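Local coordinates for phosphotriesterase homology protein (Escherichia coli, PDB 1BF6) that hydrolyses phosphorylated glyceryl acetates and some aromatic acetates and propionates, using two zinc ions per subunit, at residues 110-114 with 115-119; 263-266 with 267-270; 193-196 with 197-201; 87-90 with 91-94. One frame throughout, in Å; residues are numbered along the deposited sequence.

Contact 1: residues 110-114 with 115-119; sequences QGIDG and TELKA
Thr115 folds its hydroxyl back over the turn that precedes it, where OG1 donates to the carbonyl O of Ile112 at 2.9 Å. Residues Ile112 to Thr115 form a type I' beta turn, closed by the bond from Thr115 N to the same oxygen. The two donors reach Ile112 O differently. OG1 lies in the carbonyl plane, while N stands above that plane, 40° out of it. With chi1 at 70°, OG1 sits between the backbone N and the carbonyl carbon of its own residue. From there it also accepts from Leu117 N at 3.2 Å, which makes an ST turn. CG2 turns the other way and rests 3.7 Å from Asp113 O.

At the start of the turn, Ile112 N donates to Leu117 O at 2.8 Å, with the donor nearly in line with the C=O bond. The side chains of Ile112 and Leu117 run side by side, and CD1 of Ile112 meets CD2 of Leu117 at 4.2 Å. The other branch of Ile112, CG2, faces CB of Ala119 at the same distance, 4.2 Å. Asp113 points its carboxylate outside the loop, where OD2 forms a salt bridge with Arg60 and accepts a hydrogen bond from the backbone N of Ala62.

A valine in place of Thr115 would probably leave Leu117 N without this acceptor and Ile112 O with one donor fewer. The loop joins helix 97-109 to strand 119-120. Its chemistry implies a turn fixed mainly by polar bonds, with one hydroxyl serving as both donor and acceptor and a small apolar patch beside it.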
# COMPACT_ATOMS: atom_id res chain seq x y z
N GLN A 110 -10.56 7.99 16.53
CA GLN A 110 -11.85 8.67 16.42
C GLN A 110 -12.52 8.59 15.05
O GLN A 110 -13.73 8.38 14.96
CB GLN A 110 -11.73 10.14 16.82
CG GLN A 110 -10.97 10.40 18.12
CD GLN A 110 -11.49 9.58 19.29
OE1 GLN A 110 -12.71 9.45 19.50
NE2 GLN A 110 -10.57 9.01 20.06
N GLY A 111 -11.76 8.84 13.99
CA GLY A 111 -12.34 8.80 12.66
C GLY A 111 -11.63 9.70 11.67
O GLY A 111 -10.75 10.50 12.02
N ILE A 112 -11.98 9.53 10.39
CA ILE A 112 -11.37 10.32 9.34
C ILE A 112 -12.41 11.08 8.52
O ILE A 112 -13.55 10.64 8.36
CB ILE A 112 -10.48 9.47 8.39
CG1 ILE A 112 -11.29 8.31 7.78
CG2 ILE A 112 -9.23 8.99 9.11
CD1 ILE A 112 -10.54 7.60 6.66
N ASP A 113 -12.00 12.26 8.06
CA ASP A 113 -12.83 13.13 7.23
C ASP A 113 -14.25 13.39 7.73
O ASP A 113 -15.18 13.54 6.93
CB ASP A 113 -12.84 12.61 5.78
CG ASP A 113 -11.44 12.35 5.24
OD1 ASP A 113 -10.52 13.15 5.52
OD2 ASP A 113 -11.24 11.33 4.53
N GLY A 114 -14.41 13.44 9.05
CA GLY A 114 -15.71 13.72 9.63
C GLY A 114 -16.71 12.58 9.56
O GLY A 114 -17.89 12.79 9.81
N THR A 115 -16.24 11.37 9.26
CA THR A 115 -17.13 10.22 9.18
C THR A 115 -16.86 9.24 10.32
O THR A 115 -15.92 9.41 11.11
CB THR A 115 -16.94 9.44 7.83
OG1 THR A 115 -15.67 8.78 7.82
CG2 THR A 115 -17.01 10.38 6.64
N GLU A 116 -17.64 8.17 10.34
CA GLU A 116 -17.53 7.11 11.34
C GLU A 116 -16.36 6.17 11.00
O GLU A 116 -15.93 5.39 11.85
CB GLU A 116 -18.85 6.33 11.41
CG GLU A 116 -19.20 5.52 10.12
CD GLU A 116 -20.08 6.27 9.11
OE1 GLU A 116 -20.11 7.53 9.10
OE2 GLU A 116 -20.75 5.58 8.30
N LEU A 117 -15.86 6.23 9.77
CA LEU A 117 -14.74 5.38 9.34
C LEU A 117 -13.45 5.81 10.06
O LEU A 117 -13.20 7.00 10.24
CB LEU A 117 -14.55 5.46 7.81
CG LEU A 117 -13.48 4.58 7.15
CD1 LEU A 117 -13.74 3.10 7.47
CD2 LEU A 117 -13.45 4.79 5.63
N LYS A 118 -12.63 4.82 10.45
CA LYS A 118 -11.37 5.09 11.13
C LYS A 118 -10.22 4.53 10.33
O LYS A 118 -10.39 3.54 9.61
CB LYS A 118 -11.34 4.42 12.52
CG LYS A 118 -12.37 4.96 13.50
CD LYS A 118 -12.43 4.11 14.75
CE LYS A 118 -13.52 4.59 15.70
NZ LYS A 118 -14.86 4.54 15.05
N ALA A 119 -9.04 5.14 10.46
CA ALA A 119 -7.86 4.64 9.77
C ALA A 119 -7.41 3.33 10.45
O ALA A 119 -7.37 3.25 11.69
CB ALA A 119 -6.73 5.67 9.82

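Contact 2: residues 263-266 with 267-270; sequences TFIP and QLRQ
Arg269 N donates to Ile265 O at 2.8 Å, the shortest of four successive i to i+4 bonds in this turn of helix 259-270. Leu268 N is bonded to Phe264 O at 3.0 Å, and Gln270 N to Pro266 O at 2.9 Å. Gln267 N reaches Thr263 O over a longer 3.3 Å. The four carbonyls of 263-266 are thus each satisfied by the next turn. Farther on, Leu268 O is bonded to the hydroxyl of Ser271. Pro266 has no N-H to give, so the helix is kinked where its nitrogen makes no bond to the turn before. Its carbonyl still accepts normally.

Arg269 bends at chi3 (-59°) and brings its guanidinium back over Ile265 and Pro266. NH1 comes within 3.5 Å of Ile265 CG2, and NH2 lies 3.8 Å from Pro266 CG. The polar need of NH1 is met outside these residues, by Gln275 OE1. Gln267 runs alongside Thr263, its OE1 3.8 Å from the methyl CG2. On the buried side, Ile265 CD1 meets Leu268 CD2 at 3.9 Å.

Phe264 packs on helix 218-230, while Ile265 and Leu268 face helix 275-289. The arrangement is that of an amphipathic alpha-helix with an internal proline, on the outside of a TIM-barrel hydrolase.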
# COMPACT_ATOMS: atom_id res chain seq x y z
N THR A 263 -4.59 -11.75 -15.13
CA THR A 263 -3.36 -11.84 -15.90
C THR A 263 -2.06 -12.17 -15.17
O THR A 263 -1.38 -13.11 -15.55
CB THR A 263 -3.15 -10.52 -16.71
OG1 THR A 263 -4.33 -10.23 -17.47
CG2 THR A 263 -1.96 -10.63 -17.63
N PHE A 264 -1.71 -11.42 -14.13
CA PHE A 264 -0.45 -11.65 -13.43
C PHE A 264 -0.34 -13.00 -12.70
O PHE A 264 0.63 -13.72 -12.90
CB PHE A 264 -0.12 -10.51 -12.46
CG PHE A 264 1.27 -10.59 -11.90
CD1 PHE A 264 2.37 -10.19 -12.65
CD2 PHE A 264 1.50 -11.10 -10.61
CE1 PHE A 264 3.67 -10.29 -12.14
CE2 PHE A 264 2.79 -11.20 -10.10
CZ PHE A 264 3.87 -10.79 -10.87
N ILE A 265 -1.31 -13.30 -11.84
CA ILE A 265 -1.29 -14.57 -11.10
C ILE A 265 -1.32 -15.77 -12.07
O ILE A 265 -0.62 -16.76 -11.85
CB ILE A 265 -2.39 -14.63 -10.01
CG1 ILE A 265 -2.08 -13.60 -8.91
CG2 ILE A 265 -2.48 -16.04 -9.39
CD1 ILE A 265 -0.70 -13.77 -8.27
N PRO A 266 -2.13 -15.71 -13.15
CA PRO A 266 -2.12 -16.85 -14.09
C PRO A 266 -0.71 -17.07 -14.67
O PRO A 266 -0.26 -18.20 -14.77
CB PRO A 266 -3.13 -16.43 -15.15
CG PRO A 266 -4.18 -15.77 -14.32
CD PRO A 266 -3.33 -14.88 -13.38
N GLN A 267 0.01 -15.99 -14.97
CA GLN A 267 1.38 -16.11 -15.50
C GLN A 267 2.32 -16.67 -14.44
O GLN A 267 3.24 -17.42 -14.75
CB GLN A 267 1.90 -14.75 -16.02
CG GLN A 267 1.14 -14.21 -17.23
CD GLN A 267 1.49 -12.76 -17.58
OE1 GLN A 267 1.28 -12.33 -18.72
NE2 GLN A 267 1.99 -12.00 -16.61
N LEU A 268 2.07 -16.29 -13.19
CA LEU A 268 2.87 -16.76 -12.06
C LEU A 268 2.64 -18.27 -11.90
O LEU A 268 3.59 -19.04 -11.75
CB LEU A 268 2.45 -16.01 -10.79
CG LEU A 268 3.35 -16.18 -9.57
CD1 LEU A 268 4.78 -15.80 -9.92
CD2 LEU A 268 2.83 -15.32 -8.41
N ARG A 269 1.39 -18.70 -11.93
CA ARG A 269 1.09 -20.13 -11.81
C ARG A 269 1.69 -20.90 -13.00
O ARG A 269 2.25 -21.99 -12.83
CB ARG A 269 -0.42 -20.37 -11.72
CG ARG A 269 -1.06 -19.98 -10.39
CD ARG A 269 -2.46 -20.53 -10.25
NE ARG A 269 -3.33 -20.04 -11.32
CZ ARG A 269 -4.33 -19.18 -11.16
NH1 ARG A 269 -4.63 -18.70 -9.95
NH2 ARG A 269 -5.04 -18.80 -12.21
N GLN A 270 1.65 -20.29 -14.18
CA GLN A 270 2.21 -20.92 -15.38
C GLN A 270 3.71 -21.12 -15.24
O GLN A 270 4.26 -22.13 -15.68
CB GLN A 270 1.87 -20.11 -16.64
CG GLN A 270 0.39 -20.19 -17.03
CD GLN A 270 -0.09 -18.99 -17.85
OE1 GLN A 270 0.71 -18.26 -18.46
NE2 GLN A 270 -1.40 -18.78 -17.87

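Contact 3: residues 193-196 with 197-201; sequences DNIL and KMIDL
Ile195 meets both Met198 and Ile199 on the inner side of helix 192-200, the helix of a beta-alpha-beta unit between strands 181-183 and 204-207. Its two branches divide the work. CG1 turns to Met198, whose methyl CE lies 4.0 Å away. CG2 turns to Ile199 and touches CD1 at 3.9 Å. Both pairs meet at a slant.

Met198 first extends, then bends at its last torsion (chi3 -93°). This bend turns CE back toward the preceding turn, where the methyl also reaches CB of Asn194. The same inner side packs against strand 204-207, with Ile195, Met198 and Ile199 all touching Val205. Leu165 and Leu168 of helix 164-173 cover Met198, while Leu228 of helix 218-230 lies against Ile195 and Ile199.

The outer side is polar. Lys197 stretches out fully, with CG passing close to Asp193 O, but its NZ stays 6.4 Å from Asp193 OD1, so the two opposite charges are not in contact. Backbone i to i+4 bonds hold the turn together. One of them runs from Met198 N to Asn194 O at 2.9 Å, and the same carbonyl oxygen has Met198 CG only 3.2 Å away.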
# COMPACT_ATOMS: atom_id res chain seq x y z
N ASP A 193 18.81 -8.21 -3.53
CA ASP A 193 19.70 -8.05 -2.38
C ASP A 193 19.04 -7.29 -1.25
O ASP A 193 18.96 -7.80 -0.14
CB ASP A 193 21.01 -7.38 -2.78
CG ASP A 193 21.84 -8.25 -3.69
OD1 ASP A 193 21.89 -9.49 -3.46
OD2 ASP A 193 22.45 -7.71 -4.65
N ASN A 194 18.49 -6.12 -1.56
CA ASN A 194 17.82 -5.31 -0.56
C ASN A 194 16.61 -6.04 0.03
O ASN A 194 16.38 -6.00 1.23
CB ASN A 194 17.35 -3.98 -1.15
CG ASN A 194 18.48 -2.98 -1.37
OD1 ASN A 194 18.29 -1.99 -2.07
ND2 ASN A 194 19.65 -3.24 -0.78
N ILE A 195 15.82 -6.69 -0.83
CA ILE A 195 14.63 -7.41 -0.36
C ILE A 195 14.98 -8.50 0.64
O ILE A 195 14.31 -8.65 1.66
CB ILE A 195 13.81 -7.98 -1.56
CG1 ILE A 195 13.11 -6.84 -2.30
CG2 ILE A 195 12.75 -8.97 -1.09
CD1 ILE A 195 12.39 -7.28 -3.55
N LEU A 196 16.04 -9.26 0.36
CA LEU A 196 16.47 -10.34 1.25
C LEU A 196 16.89 -9.78 2.62
O LEU A 196 16.56 -10.34 3.67
CB LEU A 196 17.61 -11.14 0.62
CG LEU A 196 17.21 -11.94 -0.62
CD1 LEU A 196 18.44 -12.57 -1.24
CD2 LEU A 196 16.18 -13.00 -0.25
N LYS A 197 17.56 -8.63 2.58
CA LYS A 197 18.01 -7.97 3.81
C LYS A 197 16.82 -7.46 4.60
O LYS A 197 16.75 -7.66 5.82
CB LYS A 197 18.98 -6.83 3.48
CG LYS A 197 20.31 -7.36 2.96
CD LYS A 197 21.27 -6.27 2.53
CE LYS A 197 22.57 -6.86 2.00
NZ LYS A 197 23.47 -5.80 1.48
N MET A 198 15.84 -6.87 3.91
CA MET A 198 14.65 -6.36 4.59
C MET A 198 13.89 -7.48 5.27
O MET A 198 13.46 -7.35 6.42
CB MET A 198 13.74 -5.60 3.62
CG MET A 198 14.34 -4.31 3.09
SD MET A 198 13.22 -3.37 2.07
CE MET A 198 13.66 -3.96 0.46
N ILE A 199 13.73 -8.60 4.56
CA ILE A 199 13.04 -9.75 5.12
C ILE A 199 13.85 -10.31 6.31
O ILE A 199 13.27 -10.71 7.32
CB ILE A 199 12.81 -10.85 4.03
CG1 ILE A 199 11.79 -10.35 3.00
CG2 ILE A 199 12.36 -12.17 4.68
CD1 ILE A 199 11.59 -11.29 1.80
N ASP A 200 15.17 -10.28 6.21
CA ASP A 200 16.04 -10.77 7.27
C ASP A 200 15.87 -9.94 8.55
O ASP A 200 16.00 -10.47 9.65
CB ASP A 200 17.50 -10.76 6.82
CG ASP A 200 18.39 -11.56 7.76
OD1 ASP A 200 18.17 -12.78 7.88
OD2 ASP A 200 19.29 -10.96 8.39
N LEU A 201 15.57 -8.65 8.40
CA LEU A 201 15.36 -7.77 9.55
C LEU A 201 13.97 -8.02 10.16
O LEU A 201 13.66 -7.49 11.23
CB LEU A 201 15.49 -6.29 9.15
CG LEU A 201 16.87 -5.77 8.71
CD1 LEU A 201 16.76 -4.29 8.31
CD2 LEU A 201 17.90 -5.95 9.83

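Contact 4: residues 87-90 with 91-94; sequences FFPE and HVAT
The backbone runs extended through Phe88 and Pro89, then turns at Glu90 into the short, weakly bonded helix 91-94. Two i to i+3 bonds lead into it. Val92 N donates to Pro89 O at 3.3 Å and Ala93 N to Glu90 O at 3.2 Å. In both, the donor stands above the carbonyl plane, by 52° and 38°.

His91 lays the face of its imidazole on Pro89. CB of Pro89 lies 4.0 Å from the ring centroid in a CH-pi contact, shifted toward the rim, with CE1 the nearest ring atom at 3.7 Å. With chi1 at 69°, the ring is swung back over its own backbone toward the proline. NE2 is hydrogen-bonded to the hydroxyl of Tyr82, and Tyr57 meets the ring edge-to-face.

Val92 uses both methyls, one on Pro89 and Phe88 and one on the Phe88 ring. CG2 touches CD of Pro89 at 3.7 Å and CB of Phe88 at 3.9 Å. CG1 lies over one face of the Phe88 ring, near its rim, 4.1 Å from CD2. Both Phe88 and Val92 also pack on Val139 of helix 134-150.

Replacing His91 by alanine is likely to leave Pro89 CB without the imidazole face against it and the Tyr82 hydroxyl without this partner. The loop follows strand 75-80. The chemistry implies a helix start held by apolar packing of proline, valine and phenylalanine, with the imidazole adding a polar link to Tyr82, earlier in the same loop.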
# COMPACT_ATOMS: atom_id res chain seq x y z
N PHE A 87 5.20 16.43 -1.81
CA PHE A 87 3.76 16.57 -1.65
C PHE A 87 3.28 17.03 -0.26
O PHE A 87 2.08 17.20 -0.05
CB PHE A 87 3.06 15.24 -2.00
CG PHE A 87 3.26 14.79 -3.42
CD1 PHE A 87 4.49 14.31 -3.85
CD2 PHE A 87 2.21 14.85 -4.33
CE1 PHE A 87 4.68 13.89 -5.17
CE2 PHE A 87 2.39 14.43 -5.66
CZ PHE A 87 3.62 13.95 -6.07
N PHE A 88 4.20 17.24 0.67
CA PHE A 88 3.82 17.66 2.03
C PHE A 88 3.18 19.05 2.13
O PHE A 88 3.60 19.98 1.45
CB PHE A 88 5.03 17.71 2.97
CG PHE A 88 5.62 16.37 3.35
CD1 PHE A 88 4.82 15.23 3.48
CD2 PHE A 88 6.98 16.27 3.62
CE1 PHE A 88 5.38 14.01 3.88
CE2 PHE A 88 7.56 15.06 4.02
CZ PHE A 88 6.75 13.92 4.15
N PRO A 89 2.13 19.19 2.96
CA PRO A 89 1.50 20.51 3.13
C PRO A 89 2.56 21.30 3.93
O PRO A 89 3.48 20.71 4.50
CB PRO A 89 0.29 20.22 4.02
CG PRO A 89 -0.03 18.79 3.73
CD PRO A 89 1.32 18.14 3.62
N GLU A 90 2.43 22.63 3.96
CA GLU A 90 3.37 23.49 4.69
C GLU A 90 3.51 23.12 6.16
O GLU A 90 4.61 23.14 6.71
CB GLU A 90 2.92 24.95 4.60
CG GLU A 90 2.75 25.50 3.17
CD GLU A 90 4.07 25.67 2.43
OE1 GLU A 90 5.15 25.48 3.04
OE2 GLU A 90 4.03 26.01 1.21
N HIS A 91 2.40 22.75 6.78
CA HIS A 91 2.38 22.42 8.21
C HIS A 91 3.18 21.21 8.69
O HIS A 91 3.33 21.00 9.90
CB HIS A 91 0.94 22.39 8.75
CG HIS A 91 0.10 21.26 8.24
ND1 HIS A 91 -0.99 21.46 7.42
CD2 HIS A 91 0.11 19.93 8.53
CE1 HIS A 91 -1.62 20.31 7.23
NE2 HIS A 91 -0.97 19.37 7.90
N VAL A 92 3.69 20.39 7.77
CA VAL A 92 4.51 19.27 8.20
C VAL A 92 5.80 19.83 8.81
O VAL A 92 6.34 19.29 9.78
CB VAL A 92 4.82 18.28 7.04
CG1 VAL A 92 5.85 17.24 7.49
CG2 VAL A 92 3.53 17.61 6.60
N ALA A 93 6.28 20.96 8.27
CA ALA A 93 7.50 21.58 8.79
C ALA A 93 7.26 22.38 10.07
O ALA A 93 8.09 22.37 10.97
CB ALA A 93 8.14 22.47 7.72
N THR A 94 6.11 23.06 10.15
CA THR A 94 5.79 23.91 11.30
C THR A 94 5.20 23.21 12.52
O THR A 94 5.31 23.72 13.64
CB THR A 94 4.91 25.09 10.89
OG1 THR A 94 3.64 24.63 10.39
CG2 THR A 94 5.62 25.93 9.84

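How the contacts relate
Along the chain the order is contact 4, contact 1, contact 3, contact 2. All four belong to the single TIM-barrel domain, and their centres lie about 18 to 22 Å from the centre of the chain, toward the periphery of the barrel. Contacts 4 and 1 are neighbours, with centres about 22 Å apart. Contact 4 precedes helix 97-109 and contact 1 follows it, so both lie between strand 75-80 and strand 122-126. Contacts 3 and 2 have centres about 25 Å apart, and helix 218-230 touches both. Contacts 4 and 2 are the farthest pair, at about 42 Å between centres. None touches another. The four thus shape separate parts of the shell around the zinc-bearing barrel.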